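Local coordinates for protein putative phophotriesterase (Proteus mirabilis, PDB 3RHG) that probably hydrolyses ester bonds at a site holding two divalent metal ions, zinc in this crystal, as a member of the phosphotriesterase family, at residues 315-320 and 332-337; 275-280 and 287-292; 76-81 and 112-117; 212-217 and 223-228. One frame throughout, in Å; residues are numbered along the deposited sequence.

Contact 1 of 4, residues 315-320 and 332-337; sequences VFLSLL and KLCIDN
L317 and L320, one turn apart on helix 311-322, face L333 and C334 across an apolar seam between a helix of the (beta/alpha)8 barrel and the bend beside the start of strand 19-24. The helix follows the last barrel strand, 289-291, and the partner segment is the bend between helices 327-333 and 336-343. L320 and L333 meet end on, CD1 to CD1 at 3.4 Å, tighter than usual for two methyls. Both put CG opposite the carbonyl carbon (chi1 -69° for L320, -74° for L333), so each isobutyl group stretches away from its own backbone into the gap. L317 does the same one turn earlier, and its fork points at the bend; its CD2 also approaches CD1 of L333 at 4.3 Å. Leucine suits these three places because the backbones stay well apart, the CA atoms of L317 and L333, the nearest pair, being 8.5 Å apart, and a long branched chain bridges that span. C334 has a short side chain whose polarisable, weakly polar sulfur can pack among leucine methyls close to the backbone where the chain bends. Its backbone is hydrogen-bonded to T20, and L317, L333 and C334 all also lie on L291. The bend is held from within by the carbonyl O of K332, which accepts from I335 N at 3.2 Å and from N337 N at 2.9 Å. On other faces of helix 311-322, L319 touches V270 and V274 as well as Y39 of the second subunit. At the bend, SG of C334 sits before both prongs of L317, 3.9 Å from CD1 and 4.1 Å from CD2.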
loop_
_atom_site.group_PDB
_atom_site.type_symbol
_atom_site.label_atom_id
_atom_site.label_comp_id
_atom_site.label_asym_id
_atom_site.label_seq_id
_atom_site.Cartn_x
_atom_site.Cartn_y
_atom_site.Cartn_z
ATOM N N VAL A 315 -3.786 10.700 -9.808
ATOM C CA VAL A 315 -3.466 9.312 -10.077
ATOM C C VAL A 315 -4.659 8.424 -10.370
ATOM O O VAL A 315 -4.682 7.726 -11.345
ATOM C CB VAL A 315 -2.698 8.706 -8.915
ATOM C CG1 VAL A 315 -2.467 7.240 -9.125
ATOM C CG2 VAL A 315 -1.405 9.449 -8.744
ATOM N N PHE A 316 -5.676 8.494 -9.537
ATOM C CA PHE A 316 -6.837 7.620 -9.763
ATOM C C PHE A 316 -7.483 7.856 -11.151
ATOM O O PHE A 316 -7.806 6.890 -11.857
ATOM C CB PHE A 316 -7.875 7.774 -8.650
ATOM C CG PHE A 316 -8.958 6.738 -8.704
ATOM C CD1 PHE A 316 -8.721 5.457 -8.216
ATOM C CD2 PHE A 316 -10.217 7.046 -9.230
ATOM C CE1 PHE A 316 -9.712 4.469 -8.258
ATOM C CE2 PHE A 316 -11.237 6.068 -9.279
ATOM C CZ PHE A 316 -10.976 4.766 -8.766
ATOM N N LEU A 317 -7.667 9.120 -11.541
ATOM C CA LEU A 317 -8.265 9.406 -12.853
ATOM C C LEU A 317 -7.378 8.907 -13.999
ATOM O O LEU A 317 -7.899 8.479 -15.039
ATOM C CB LEU A 317 -8.594 10.903 -13.016
ATOM C CG LEU A 317 -9.635 11.442 -12.015
ATOM C CD1 LEU A 317 -10.048 12.881 -12.375
ATOM C CD2 LEU A 317 -10.861 10.553 -11.950
ATOM N N SER A 318 -6.050 8.960 -13.823
ATOM C CA SER A 318 -5.105 8.419 -14.829
ATOM C C SER A 318 -5.222 6.909 -14.927
ATOM O O SER A 318 -5.169 6.331 -16.024
ATOM C CB SER A 318 -3.651 8.768 -14.479
ATOM O OG SER A 318 -3.404 10.129 -14.717
ATOM N N LEU A 319 -5.350 6.259 -13.772
ATOM C CA LEU A 319 -5.538 4.828 -13.755
ATOM C C LEU A 319 -6.830 4.411 -14.461
ATOM O O LEU A 319 -6.847 3.398 -15.166
ATOM C CB LEU A 319 -5.491 4.296 -12.316
ATOM C CG LEU A 319 -4.119 4.396 -11.628
ATOM C CD1 LEU A 319 -4.186 3.856 -10.168
ATOM C CD2 LEU A 319 -3.032 3.689 -12.450
ATOM N N LEU A 320 -7.910 5.173 -14.272
ATOM C CA LEU A 320 -9.156 4.884 -15.004
ATOM C C LEU A 320 -8.979 5.013 -16.506
ATOM O O LEU A 320 -9.548 4.228 -17.269
ATOM C CB LEU A 320 -10.311 5.783 -14.544
ATOM C CG LEU A 320 -10.877 5.566 -13.147
ATOM C CD1 LEU A 320 -11.929 6.667 -12.825
ATOM C CD2 LEU A 320 -11.472 4.147 -13.031
ATOM N N LYS A 332 -16.113 14.088 -15.664
ATOM C CA LYS A 332 -17.281 14.371 -14.819
ATOM C C LYS A 332 -17.136 13.861 -13.387
ATOM O O LYS A 332 -17.805 14.380 -12.474
ATOM C CB LYS A 332 -18.555 13.783 -15.436
ATOM C CG LYS A 332 -18.973 14.463 -16.736
ATOM C CD LYS A 332 -20.213 13.810 -17.378
ATOM C CE LYS A 332 -20.455 14.356 -18.786
ATOM N NZ LYS A 332 -21.664 13.771 -19.449
ATOM N N LEU A 333 -16.293 12.845 -13.189
ATOM C CA LEU A 333 -16.289 12.117 -11.905
ATOM C C LEU A 333 -15.953 13.005 -10.721
ATOM O O LEU A 333 -16.495 12.798 -9.639
ATOM C CB LEU A 333 -15.322 10.932 -11.934
ATOM C CG LEU A 333 -15.770 9.713 -12.749
ATOM C CD1 LEU A 333 -14.635 8.711 -12.835
ATOM C CD2 LEU A 333 -17.010 9.058 -12.130
ATOM N N CYS A 334 -15.057 13.976 -10.930
ATOM C CA CYS A 334 -14.595 14.847 -9.837
ATOM C C CYS A 334 -15.080 16.281 -9.981
ATOM O O CYS A 334 -14.635 17.159 -9.234
ATOM C CB CYS A 334 -13.069 14.841 -9.740
ATOM S SG CYS A 334 -12.391 13.227 -9.317
ATOM N N ILE A 335 -15.932 16.529 -10.984
ATOM C CA ILE A 335 -16.468 17.867 -11.226
ATOM C C ILE A 335 -17.996 17.858 -11.249
ATOM O O ILE A 335 -18.635 18.165 -10.227
ATOM C CB ILE A 335 -15.902 18.453 -12.544
ATOM C CG1 ILE A 335 -14.368 18.475 -12.463
ATOM C CG2 ILE A 335 -16.437 19.874 -12.775
ATOM C CD1 ILE A 335 -13.663 18.857 -13.737
ATOM N N ASP A 336 -18.584 17.446 -12.377
ATOM C CA ASP A 336 -20.043 17.399 -12.484
ATOM C C ASP A 336 -20.698 16.555 -11.384
ATOM O O ASP A 336 -21.727 16.946 -10.826
ATOM C CB ASP A 336 -20.491 16.838 -13.829
ATOM C CG ASP A 336 -19.874 17.568 -15.003
ATOM O OD1 ASP A 336 -20.615 17.856 -15.977
ATOM O OD2 ASP A 336 -18.647 17.819 -14.965
ATOM N N ASN A 337 -20.134 15.382 -11.112
ATOM C CA ASN A 337 -20.786 14.444 -10.194
ATOM C C ASN A 337 -20.888 15.005 -8.759
ATOM O O ASN A 337 -21.993 15.093 -8.211
ATOM C CB ASN A 337 -20.085 13.088 -10.219
ATOM C CG ASN A 337 -20.451 12.261 -11.446
ATOM O OD1 ASN A 337 -20.967 12.792 -12.453
ATOM N ND2 ASN A 337 -20.146 10.961 -11.398
#

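Contact 2 of 4, residues 275-280 and 287-292; sequences EAVATL and NQIVLS
V277 and L280 of helix 270-282 cover I289 and L291 of strand 289-291, the last strand of the parallel barrel. I289 does most of the work: its CD1 comes 3.8 Å from CB and 4.2 Å from CD1 of L280, the two side chains crossing obliquely. A chi1 of -64° lays CG1 beside the backbone N and carries CD1 out to the helix. CG1 of V277 lies 4.4 Å from CD1 of I289, while CG2, the valine's other branch, faces CD2 of L291 at 4.3 Å. Helix and strand complete the beta-alpha-beta unit that begins with strand 249-252; the short segments run nearly antiparallel, at 153°, with axes 10.7 Å apart. Aliphatic residues suit that spacing, since they fill the layer between helix and strand without burying polar side-chain groups. F252 of the preceding strand also touches V277 and L280, and F316 of the next helix touches V277 and L291. On the outer side of the helix, T279 OG1 gives a hydrogen bond of 2.9 Å to E275 O, reaching that oxygen from the face opposite to T279 N. At the strand's end, S292 OG is hydrogen-bonded to E24 OE2 and to the backbone N of H23, a zinc ligand.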
loop_
_atom_site.group_PDB
_atom_site.type_symbol
_atom_site.label_atom_id
_atom_site.label_comp_id
_atom_site.label_asym_id
_atom_site.label_seq_id
_atom_site.Cartn_x
_atom_site.Cartn_y
_atom_site.Cartn_z
ATOM N N GLU A 275 -10.810 -1.049 -10.591
ATOM C CA GLU A 275 -11.623 -2.066 -11.251
ATOM C C GLU A 275 -13.109 -1.990 -10.855
ATOM O O GLU A 275 -13.993 -2.140 -11.701
ATOM C CB GLU A 275 -11.076 -3.470 -10.965
ATOM C CG GLU A 275 -11.775 -4.564 -11.773
ATOM C CD GLU A 275 -11.707 -4.339 -13.296
ATOM O OE1 GLU A 275 -10.669 -3.850 -13.815
ATOM O OE2 GLU A 275 -12.702 -4.662 -13.981
ATOM N N ALA A 276 -13.387 -1.752 -9.577
ATOM C CA ALA A 276 -14.766 -1.650 -9.113
ATOM C C ALA A 276 -15.451 -0.452 -9.799
ATOM O O ALA A 276 -16.554 -0.580 -10.321
ATOM C CB ALA A 276 -14.815 -1.480 -7.592
ATOM N N VAL A 277 -14.799 0.712 -9.767
ATOM C CA VAL A 277 -15.377 1.924 -10.352
ATOM C C VAL A 277 -15.507 1.788 -11.874
ATOM O O VAL A 277 -16.545 2.131 -12.452
ATOM C CB VAL A 277 -14.566 3.189 -9.952
ATOM C CG1 VAL A 277 -14.961 4.410 -10.800
ATOM C CG2 VAL A 277 -14.702 3.444 -8.433
ATOM N N ALA A 278 -14.473 1.256 -12.514
ATOM C CA ALA A 278 -14.509 1.074 -13.982
ATOM C C ALA A 278 -15.676 0.168 -14.338
ATOM O O ALA A 278 -16.414 0.439 -15.286
ATOM C CB ALA A 278 -13.194 0.469 -14.504
ATOM N N THR A 279 -15.846 -0.920 -13.580
ATOM C CA THR A 279 -16.939 -1.858 -13.875
ATOM C C THR A 279 -18.334 -1.223 -13.703
ATOM O O THR A 279 -19.238 -1.430 -14.533
ATOM C CB THR A 279 -16.775 -3.170 -13.089
ATOM O OG1 THR A 279 -15.531 -3.775 -13.474
ATOM C CG2 THR A 279 -17.922 -4.150 -13.386
ATOM N N LEU A 280 -18.520 -0.451 -12.641
ATOM C CA LEU A 280 -19.775 0.248 -12.456
ATOM C C LEU A 280 -20.046 1.214 -13.609
ATOM O O LEU A 280 -21.178 1.335 -14.054
ATOM C CB LEU A 280 -19.776 1.005 -11.122
ATOM C CG LEU A 280 -19.865 0.120 -9.863
ATOM C CD1 LEU A 280 -19.845 1.013 -8.611
ATOM C CD2 LEU A 280 -21.120 -0.762 -9.867
ATOM N N ASN A 287 -22.820 8.208 -13.589
ATOM C CA ASN A 287 -23.391 9.458 -13.095
ATOM C C ASN A 287 -23.881 9.371 -11.648
ATOM O O ASN A 287 -24.528 10.309 -11.152
ATOM C CB ASN A 287 -24.544 9.905 -13.992
ATOM C CG ASN A 287 -24.121 10.120 -15.430
ATOM O OD1 ASN A 287 -23.104 10.747 -15.703
ATOM N ND2 ASN A 287 -24.921 9.617 -16.361
ATOM N N GLN A 288 -23.580 8.251 -10.976
ATOM C CA GLN A 288 -24.022 8.044 -9.597
ATOM C C GLN A 288 -22.853 7.762 -8.675
ATOM O O GLN A 288 -23.052 7.289 -7.563
ATOM C CB GLN A 288 -25.037 6.891 -9.474
ATOM C CG GLN A 288 -26.435 7.272 -9.830
ATOM C CD GLN A 288 -27.382 6.103 -9.780
ATOM O OE1 GLN A 288 -27.706 5.513 -10.832
ATOM N NE2 GLN A 288 -27.806 5.711 -8.548
ATOM N N ILE A 289 -21.642 8.070 -9.117
ATOM C CA ILE A 289 -20.447 7.740 -8.351
ATOM C C ILE A 289 -19.700 9.007 -7.963
ATOM O O ILE A 289 -19.563 9.917 -8.776
ATOM C CB ILE A 289 -19.491 6.872 -9.192
ATOM C CG1 ILE A 289 -20.147 5.521 -9.508
ATOM C CG2 ILE A 289 -18.145 6.680 -8.464
ATOM C CD1 ILE A 289 -19.381 4.704 -10.538
ATOM N N VAL A 290 -19.257 9.098 -6.704
ATOM C CA VAL A 290 -18.319 10.160 -6.318
ATOM C C VAL A 290 -17.080 9.537 -5.671
ATOM O O VAL A 290 -17.136 8.383 -5.199
ATOM C CB VAL A 290 -18.959 11.251 -5.434
ATOM C CG1 VAL A 290 -19.909 12.120 -6.253
ATOM C CG2 VAL A 290 -19.677 10.603 -4.232
ATOM N N LEU A 291 -15.992 10.309 -5.632
ATOM C CA LEU A 291 -14.652 9.815 -5.270
ATOM C C LEU A 291 -13.996 10.746 -4.275
ATOM O O LEU A 291 -14.098 11.960 -4.409
ATOM C CB LEU A 291 -13.750 9.832 -6.506
ATOM C CG LEU A 291 -14.275 9.100 -7.742
ATOM C CD1 LEU A 291 -13.310 9.269 -8.913
ATOM C CD2 LEU A 291 -14.558 7.621 -7.494
ATOM N N SER A 292 -13.309 10.200 -3.265
ATOM C CA SER A 292 -12.581 11.062 -2.344
ATOM C C SER A 292 -11.507 10.222 -1.619
ATOM O O SER A 292 -11.354 9.021 -1.918
ATOM C CB SER A 292 -13.560 11.739 -1.355
ATOM O OG SER A 292 -13.292 13.140 -1.218
#

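Contact 3 of 4, residues 76-81 and 112-117; sequences DVIFEL and AELTGI
I78 meets L114 and T115, and one turn further along L81 meets I117, where helix 74-86 packs beside the C-terminal end of helix 105-115. The closest approach is between CD1 of I78 and CD1 of L114, 3.6 Å apart, the two side chains crossing at about a right angle. Nearer its root, CG1 of I78 lies 4.1 Å from CG2 of T115; isoleucine suits the place because its long CG1-CD1 arm reaches L114 while its root covers T115. Exposed L114 closes the outer margin of the patch. L81 offers its CB to CD1 of I117 at 3.9 Å, and both of these side chains also rest on I92 of strand 89-94. The helices are thus neighbours on the outside of the (beta/alpha)8 barrel, with that strand beneath them.

T115 shapes the second segment. At chi1 64° its OG1 lies between the backbone N and the carbonyl carbon, which turns the methyl toward I78 and the hydroxyl back to its own chain. There OG1 donates to V111 O and accepts from I117 N at 3.1 Å, with an N-H...O angle of 161°, an ST turn. G116 takes a positive phi of 78°, a region glycine enters easily, and its N still bonds A112 O at 2.8 Å; the chain then leaves the helix and brings I117 down toward the barrel. Further out, K85 NZ binds T115 O. Because no hydrogen bond joins the two segments, cohesion rests on buried apolar surface: threonine's hydroxyl is engaged with its own chain, and its methyl is what meets I78.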
loop_
_atom_site.group_PDB
_atom_site.type_symbol
_atom_site.label_atom_id
_atom_site.label_comp_id
_atom_site.label_asym_id
_atom_site.label_seq_id
_atom_site.Cartn_x
_atom_site.Cartn_y
_atom_site.Cartn_z
ATOM N N ASP A 76 -0.111 22.614 8.709
ATOM C CA ASP A 76 -0.003 21.315 8.034
ATOM C C ASP A 76 -1.139 21.120 7.038
ATOM O O ASP A 76 -0.934 20.645 5.913
ATOM C CB ASP A 76 -0.025 20.178 9.052
ATOM C CG ASP A 76 1.243 20.113 9.889
ATOM O OD1 ASP A 76 2.339 20.370 9.347
ATOM O OD2 ASP A 76 1.143 19.800 11.088
ATOM N N VAL A 77 -2.351 21.465 7.465
ATOM C CA VAL A 77 -3.526 21.372 6.585
ATOM C C VAL A 77 -3.393 22.255 5.326
ATOM O O VAL A 77 -3.662 21.809 4.205
ATOM C CB VAL A 77 -4.829 21.675 7.375
ATOM C CG1 VAL A 77 -6.051 21.703 6.437
ATOM C CG2 VAL A 77 -5.027 20.636 8.490
ATOM N N ILE A 78 -2.961 23.501 5.506
ATOM C CA ILE A 78 -2.776 24.402 4.370
ATOM C C ILE A 78 -1.697 23.863 3.429
ATOM O O ILE A 78 -1.859 23.891 2.207
ATOM C CB ILE A 78 -2.444 25.829 4.828
ATOM C CG1 ILE A 78 -3.703 26.479 5.409
ATOM C CG2 ILE A 78 -1.888 26.650 3.669
ATOM C CD1 ILE A 78 -3.465 27.817 6.059
ATOM N N PHE A 79 -0.595 23.360 3.988
ATOM C CA PHE A 79 0.449 22.793 3.162
ATOM C C PHE A 79 -0.108 21.653 2.297
ATOM O O PHE A 79 0.160 21.564 1.106
ATOM C CB PHE A 79 1.597 22.290 4.040
ATOM C CG PHE A 79 2.777 21.811 3.264
ATOM C CD1 PHE A 79 3.705 22.717 2.757
ATOM C CD2 PHE A 79 2.974 20.457 3.040
ATOM C CE1 PHE A 79 4.800 22.279 2.041
ATOM C CE2 PHE A 79 4.081 20.013 2.319
ATOM C CZ PHE A 79 4.987 20.926 1.820
ATOM N N GLU A 80 -0.907 20.787 2.903
ATOM C CA GLU A 80 -1.468 19.648 2.183
ATOM C C GLU A 80 -2.513 20.079 1.161
ATOM O O GLU A 80 -2.606 19.508 0.069
ATOM C CB GLU A 80 -2.062 18.658 3.174
ATOM C CG GLU A 80 -0.978 17.904 3.938
ATOM C CD GLU A 80 -0.227 16.929 3.042
ATOM O OE1 GLU A 80 -0.901 16.172 2.300
ATOM O OE2 GLU A 80 1.031 16.912 3.089
ATOM N N LEU A 81 -3.289 21.104 1.508
ATOM C CA LEU A 81 -4.309 21.602 0.607
ATOM C C LEU A 81 -3.688 22.223 -0.636
ATOM O O LEU A 81 -4.286 22.216 -1.711
ATOM C CB LEU A 81 -5.170 22.642 1.313
ATOM C CG LEU A 81 -6.258 22.102 2.230
ATOM C CD1 LEU A 81 -6.867 23.254 3.010
ATOM C CD2 LEU A 81 -7.331 21.338 1.406
ATOM N N ALA A 112 -10.270 28.487 4.374
ATOM C CA ALA A 112 -10.947 28.999 3.197
ATOM C C ALA A 112 -10.402 30.382 2.835
ATOM O O ALA A 112 -10.111 30.679 1.669
ATOM C CB ALA A 112 -12.457 29.052 3.434
ATOM N N GLU A 113 -10.268 31.232 3.845
ATOM C CA GLU A 113 -9.813 32.598 3.641
ATOM C C GLU A 113 -8.357 32.649 3.152
ATOM O O GLU A 113 -8.010 33.423 2.255
ATOM C CB GLU A 113 -9.964 33.380 4.937
ATOM C CG GLU A 113 -11.400 33.681 5.289
ATOM C CD GLU A 113 -11.535 34.303 6.666
ATOM O OE1 GLU A 113 -10.600 34.125 7.482
ATOM O OE2 GLU A 113 -12.569 34.964 6.934
ATOM N N LEU A 114 -7.507 31.817 3.734
ATOM C CA LEU A 114 -6.082 31.843 3.393
ATOM C C LEU A 114 -5.778 31.218 2.028
ATOM O O LEU A 114 -4.860 31.651 1.341
ATOM C CB LEU A 114 -5.242 31.174 4.485
ATOM C CG LEU A 114 -5.247 31.944 5.805
ATOM C CD1 LEU A 114 -4.752 31.083 6.935
ATOM C CD2 LEU A 114 -4.413 33.218 5.694
ATOM N N THR A 115 -6.550 30.202 1.643
ATOM C CA THR A 115 -6.236 29.427 0.445
ATOM C C THR A 115 -7.116 29.770 -0.733
ATOM O O THR A 115 -6.742 29.520 -1.876
ATOM C CB THR A 115 -6.406 27.924 0.676
ATOM O OG1 THR A 115 -7.786 27.630 0.944
ATOM C CG2 THR A 115 -5.549 27.461 1.831
ATOM N N GLY A 116 -8.294 30.317 -0.454
ATOM C CA GLY A 116 -9.246 30.628 -1.512
ATOM C C GLY A 116 -9.988 29.402 -1.999
ATOM O O GLY A 116 -10.795 29.480 -2.920
ATOM N N ILE A 117 -9.716 28.258 -1.386
ATOM C CA ILE A 117 -10.481 27.039 -1.681
ATOM C C ILE A 117 -11.870 27.159 -1.042
ATOM O O ILE A 117 -12.002 27.721 0.049
ATOM C CB ILE A 117 -9.741 25.798 -1.144
ATOM C CG1 ILE A 117 -8.375 25.654 -1.830
ATOM C CG2 ILE A 117 -10.605 24.528 -1.269
ATOM C CD1 ILE A 117 -7.471 24.666 -1.167
#

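Contact 4 of 4, residues 212-217 and 223-228; sequences DILLTE and AKISLA
L214, L215 and I225 bring no flat group to this contact; there is neither face nor edge, and the fit depends on branched aliphatic chains. CD1 of I225 touches both leucines, 3.6 Å from CD2 of L215 and 4.0 Å from CB of L214. The other branch takes part too: CG2 of I225 lies 4.1 Å from CD1 of L214. L214 crosses the isoleucine at a slant, whereas L215 runs alongside I225 and past it, the two pointing opposite ways. The chi1 of I225, -69°, projects CD1 well away from the strand; a beta-branched residue suits an extended backbone and presents a methyl branch (CG2) and an ethyl branch (CG1-CD1). The helix ends in a wider pi-type turn, in which E217 N bonds D212 O at 3.0 Å. E217 and D212 point their carboxylates elsewhere, forming salt bridges with R182 and R246. The contact belongs to a beta-alpha-beta unit of the (beta/alpha)8 barrel, in which strand 195-199 leads through helix 207-217 to strand 225-227. Strand 225-227 runs parallel between strands 195-199 and 249-252, and L214 also packs on L181 and A185 of helix 175-188 and on M196 and I198 of strand 195-199.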
loop_
_atom_site.group_PDB
_atom_site.type_symbol
_atom_site.label_atom_id
_atom_site.label_comp_id
_atom_site.label_asym_id
_atom_site.label_seq_id
_atom_site.Cartn_x
_atom_site.Cartn_y
_atom_site.Cartn_z
ATOM N N ASP A 212 -33.951 1.586 3.617
ATOM C CA ASP A 212 -35.348 1.374 4.004
ATOM C C ASP A 212 -35.787 2.489 4.962
ATOM O O ASP A 212 -36.926 2.930 4.912
ATOM C CB ASP A 212 -35.568 0.010 4.650
ATOM C CG ASP A 212 -35.511 -1.127 3.662
ATOM O OD1 ASP A 212 -35.493 -0.885 2.432
ATOM O OD2 ASP A 212 -35.488 -2.279 4.107
ATOM N N ILE A 213 -34.886 2.940 5.838
ATOM C CA ILE A 213 -35.225 4.065 6.699
ATOM C C ILE A 213 -35.269 5.388 5.926
ATOM O O ILE A 213 -36.267 6.102 5.983
ATOM C CB ILE A 213 -34.281 4.154 7.933
ATOM C CG1 ILE A 213 -34.487 2.934 8.867
ATOM C CG2 ILE A 213 -34.469 5.490 8.661
ATOM C CD1 ILE A 213 -33.341 2.750 9.873
ATOM N N LEU A 214 -34.193 5.707 5.190
ATOM C CA LEU A 214 -34.103 7.021 4.556
ATOM C C LEU A 214 -35.104 7.192 3.436
ATOM O O LEU A 214 -35.702 8.257 3.306
ATOM C CB LEU A 214 -32.695 7.284 4.000
ATOM C CG LEU A 214 -31.616 7.452 5.066
ATOM C CD1 LEU A 214 -30.224 7.555 4.402
ATOM C CD2 LEU A 214 -31.927 8.702 5.918
ATOM N N LEU A 215 -35.255 6.157 2.609
ATOM C CA LEU A 215 -36.067 6.295 1.402
ATOM C C LEU A 215 -37.511 5.852 1.631
ATOM O O LEU A 215 -38.436 6.600 1.350
ATOM C CB LEU A 215 -35.444 5.540 0.221
ATOM C CG LEU A 215 -33.961 5.832 -0.035
ATOM C CD1 LEU A 215 -33.456 5.060 -1.271
ATOM C CD2 LEU A 215 -33.760 7.347 -0.223
ATOM N N THR A 216 -37.703 4.629 2.128
ATOM C CA THR A 216 -39.038 4.066 2.250
ATOM C C THR A 216 -39.807 4.742 3.377
ATOM O O THR A 216 -40.938 5.191 3.185
ATOM C CB THR A 216 -38.979 2.533 2.459
ATOM O OG1 THR A 216 -38.131 1.953 1.453
ATOM C CG2 THR A 216 -40.368 1.910 2.346
ATOM N N GLU A 217 -39.182 4.838 4.546
ATOM C CA GLU A 217 -39.849 5.393 5.719
ATOM C C GLU A 217 -39.871 6.928 5.719
ATOM O O GLU A 217 -40.946 7.543 5.869
ATOM C CB GLU A 217 -39.202 4.863 7.016
ATOM C CG GLU A 217 -39.840 5.433 8.277
ATOM C CD GLU A 217 -39.123 5.037 9.555
ATOM O OE1 GLU A 217 -38.292 4.096 9.533
ATOM O OE2 GLU A 217 -39.392 5.671 10.598
ATOM N N ALA A 223 -31.408 11.042 -4.718
ATOM C CA ALA A 223 -30.345 11.755 -5.424
ATOM C C ALA A 223 -29.603 12.762 -4.539
ATOM O O ALA A 223 -28.608 13.360 -4.958
ATOM C CB ALA A 223 -30.921 12.454 -6.646
ATOM N N LYS A 224 -30.079 12.948 -3.305
ATOM C CA LYS A 224 -29.388 13.821 -2.369
ATOM C C LYS A 224 -28.767 13.003 -1.224
ATOM O O LYS A 224 -28.351 13.575 -0.222
ATOM C CB LYS A 224 -30.342 14.916 -1.835
ATOM C CG LYS A 224 -30.795 15.938 -2.909
ATOM C CD LYS A 224 -29.621 16.734 -3.467
ATOM C CE LYS A 224 -29.022 17.711 -2.426
ATOM N NZ LYS A 224 -27.918 18.525 -3.072
ATOM N N ILE A 225 -28.670 11.681 -1.400
ATOM C CA ILE A 225 -28.056 10.796 -0.399
ATOM C C ILE A 225 -26.825 10.108 -0.983
ATOM O O ILE A 225 -26.871 9.580 -2.103
ATOM C CB ILE A 225 -29.076 9.744 0.082
ATOM C CG1 ILE A 225 -30.159 10.471 0.919
ATOM C CG2 ILE A 225 -28.402 8.620 0.924
ATOM C CD1 ILE A 225 -31.372 9.685 1.110
ATOM N N SER A 226 -25.727 10.113 -0.229
ATOM C CA SER A 226 -24.542 9.352 -0.599
ATOM C C SER A 226 -24.157 8.367 0.488
ATOM O O SER A 226 -24.206 8.693 1.698
ATOM C CB SER A 226 -23.360 10.273 -0.922
ATOM O OG SER A 226 -23.097 11.135 0.176
ATOM N N LEU A 227 -23.780 7.169 0.054
ATOM C CA LEU A 227 -23.311 6.150 0.983
ATOM C C LEU A 227 -21.783 6.195 1.035
ATOM O O LEU A 227 -21.122 5.810 0.090
ATOM C CB LEU A 227 -23.833 4.746 0.610
ATOM C CG LEU A 227 -25.360 4.620 0.536
ATOM C CD1 LEU A 227 -25.775 3.157 0.242
ATOM C CD2 LEU A 227 -25.975 5.096 1.867
ATOM N N ALA A 228 -21.226 6.695 2.131
ATOM C CA ALA A 228 -19.775 6.745 2.293
ATOM C C ALA A 228 -19.195 5.338 2.488
ATOM O O ALA A 228 -19.891 4.396 2.853
ATOM C CB ALA A 228 -19.393 7.618 3.514
#

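Overall arrangement
All four contacts are apolar and mostly buried, and none has a hydrogen bond between its segments. Contacts 2 and 4 are equivalent in kind: each lays a helix on the strand that follows it, with an isoleucine at the centre, and both reach the same parallel sheet about 18 Å apart between centres. Contacts 1 and 3 instead join a helix to the end of another helix and the turn that follows it, and contact 3 includes the exposed L114 at its margin. Contacts 1 and 2 touch directly, through a probable hydrogen bond from N337 ND2 to I289 O at 2.9 Å. Contact 3 lies on the opposite side of the chain's centre from contact 4. Only contact 1 has residues in its segments that pack against the second subunit.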